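Local coordinates for protein putative oxidoreductase (Klebsiella pneumoniae subsp. pneumoniae MGH 78578, PDB 3E82) that is probably an NAD-dependent oxidoreductase of the Gfo/Idh/MocA family, though its substrate and reaction are not established, at residues Leu33-Val38 with Pro51-Ile56. Sequence-based numbering, arbitrary orientation.
Sequences LNLAFV and PDVTVI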
loop_
_atom_site.group_PDB
_atom_site.type_symbol
_atom_site.label_atom_id
_atom_site.label_comp_id
_atom_site.label_asym_id
_atom_site.label_seq_id
_atom_site.Cartn_x
_atom_site.Cartn_y
_atom_site.Cartn_z
ATOM N N LEU B 33 3.334 -36.135 21.721
ATOM C CA LEU B 33 3.819 -35.072 22.588
ATOM C C LEU B 33 3.120 -35.189 23.933
ATOM O O LEU B 33 1.920 -35.439 23.997
ATOM C CB LEU B 33 3.518 -33.699 21.985
ATOM C CG LEU B 33 4.154 -33.361 20.638
ATOM C CD1 LEU B 33 3.861 -31.902 20.322
ATOM C CD2 LEU B 33 5.671 -33.606 20.692
ATOM N N ASN B 34 3.863 -35.006 25.012
ATOM C CA ASN B 34 3.264 -35.104 26.333
ATOM C C ASN B 34 3.618 -33.890 27.196
ATOM O O ASN B 34 4.772 -33.686 27.556
ATOM C CB ASN B 34 3.723 -36.417 26.998
ATOM C CG ASN B 34 3.346 -36.507 28.465
ATOM O OD1 ASN B 34 2.254 -36.109 28.874
ATOM N ND2 ASN B 34 4.252 -37.051 29.266
ATOM N N LEU B 35 2.619 -33.072 27.494
ATOM C CA LEU B 35 2.820 -31.905 28.345
ATOM C C LEU B 35 2.812 -32.438 29.782
ATOM O O LEU B 35 1.750 -32.656 30.367
ATOM C CB LEU B 35 1.685 -30.900 28.145
ATOM C CG LEU B 35 1.738 -29.642 29.019
ATOM C CD1 LEU B 35 3.104 -28.972 28.915
ATOM C CD2 LEU B 35 0.636 -28.689 28.580
ATOM N N ALA B 36 4.003 -32.651 30.337
ATOM C CA ALA B 36 4.147 -33.208 31.680
ATOM C C ALA B 36 4.445 -32.180 32.760
ATOM O O ALA B 36 4.149 -32.410 33.938
ATOM C CB ALA B 36 5.241 -34.262 31.671
ATOM N N PHE B 37 5.038 -31.057 32.371
ATOM C CA PHE B 37 5.379 -30.015 33.334
ATOM C C PHE B 37 4.958 -28.617 32.882
ATOM O O PHE B 37 4.949 -28.306 31.693
ATOM C CB PHE B 37 6.892 -30.001 33.584
ATOM C CG PHE B 37 7.444 -31.308 34.082
ATOM C CD1 PHE B 37 7.403 -31.629 35.437
ATOM C CD2 PHE B 37 8.005 -32.217 33.191
ATOM C CE1 PHE B 37 7.919 -32.840 35.895
ATOM C CE2 PHE B 37 8.522 -33.429 33.635
ATOM C CZ PHE B 37 8.481 -33.743 34.991
ATOM N N VAL B 38 4.614 -27.783 33.854
ATOM C CA VAL B 38 4.246 -26.398 33.605
ATOM C C VAL B 38 4.929 -25.573 34.698
ATOM O O VAL B 38 4.732 -25.832 35.889
ATOM C CB VAL B 38 2.707 -26.181 33.672
ATOM C CG1 VAL B 38 2.384 -24.691 33.646
ATOM C CG2 VAL B 38 2.028 -26.867 32.493
ATOM N N PRO B 51 -5.615 -30.505 35.518
ATOM C CA PRO B 51 -5.654 -31.175 36.820
ATOM C C PRO B 51 -4.544 -32.174 37.092
ATOM O O PRO B 51 -4.165 -32.376 38.245
ATOM C CB PRO B 51 -7.026 -31.849 36.820
ATOM C CG PRO B 51 -7.853 -30.922 35.998
ATOM C CD PRO B 51 -6.926 -30.606 34.848
ATOM N N ASP B 52 -4.006 -32.787 36.042
ATOM C CA ASP B 52 -2.977 -33.800 36.235
ATOM C C ASP B 52 -1.557 -33.489 35.781
ATOM O O ASP B 52 -0.732 -34.394 35.704
ATOM C CB ASP B 52 -3.434 -35.112 35.590
ATOM C CG ASP B 52 -4.800 -35.560 36.092
ATOM O OD1 ASP B 52 -4.979 -35.660 37.328
ATOM O OD2 ASP B 52 -5.697 -35.811 35.254
ATOM N N VAL B 53 -1.251 -32.232 35.484
ATOM C CA VAL B 53 0.105 -31.902 35.061
ATOM C C VAL B 53 0.936 -31.541 36.301
ATOM O O VAL B 53 0.387 -31.105 37.316
ATOM C CB VAL B 53 0.106 -30.717 34.055
ATOM C CG1 VAL B 53 -0.095 -29.396 34.787
ATOM C CG2 VAL B 53 1.398 -30.706 33.271
ATOM N N THR B 54 2.247 -31.743 36.237
ATOM C CA THR B 54 3.110 -31.408 37.372
ATOM C C THR B 54 3.567 -29.948 37.273
ATOM O O THR B 54 4.187 -29.551 36.286
ATOM C CB THR B 54 4.364 -32.303 37.416
ATOM O OG1 THR B 54 3.968 -33.677 37.472
ATOM C CG2 THR B 54 5.208 -31.977 38.638
ATOM N N VAL B 55 3.266 -29.147 38.293
ATOM C CA VAL B 55 3.659 -27.741 38.269
ATOM C C VAL B 55 4.936 -27.481 39.051
ATOM O O VAL B 55 5.048 -27.863 40.216
ATOM C CB VAL B 55 2.562 -26.835 38.855
ATOM C CG1 VAL B 55 3.000 -25.377 38.763
ATOM C CG2 VAL B 55 1.256 -27.048 38.119
ATOM N N ILE B 56 5.903 -26.833 38.409
ATOM C CA ILE B 56 7.158 -26.497 39.065
ATOM C C ILE B 56 7.229 -24.979 39.174
ATOM O O ILE B 56 7.149 -24.269 38.169
ATOM C CB ILE B 56 8.375 -27.006 38.275
ATOM C CG1 ILE B 56 8.345 -28.533 38.198
ATOM C CG2 ILE B 56 9.660 -26.535 38.941
ATOM C CD1 ILE B 56 9.537 -29.121 37.460
HETATM O O HOH W 1 4.823 -34.640 35.268
#
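T54 grips its neighbour strand through both its N-H and its carbonyl: T54 N donates to A36 O at 3.1 Å, and T54 O accepts from V38 N at 3.0 Å. This is a worked example of parallel pairing, in which one residue bonds through N and O to the two residues flanking its partner, here F37. Two residues further along, I56 N donates to V38 O, so three backbone bonds, each bent to about 155° at the hydrogen, zip the pair together, with V38 facing V55. The acceptors T54 O and V38 O each also receive a CA-H...O contact, from F37 CA and V55 CA respectively. A36 O also accepts a hydrogen bond from a water, which is hydrogen-bonded in turn to T54 OG1; that water sits over the rim of one face of the F37 ring.

On this side of the sheet F37 and T54 run alongside each other, F37 CD1 3.7 Å from T54 CB, while the I56 CD1 methyl meets the same ring carbon obliquely at 3.9 Å. V53, before the strand proper, points toward 33-38. Its CG2, anti to the backbone N, presses on A36 O at 3.3 Å and meets V38 CG2 at 4.0 Å.

Farther out, V46 of helix 43-49 packs on V38, V53 and V55, K47 NZ hydrogen-bonds to V53 O, and H65 meets the F37 ring. Helix 43-49 connects parallel strands 33-39 and 54-56 in a beta-alpha-beta unit, its last strand outermost in the chain's parallel sheet, consistent with the family's NAD-binding Rossmann fold.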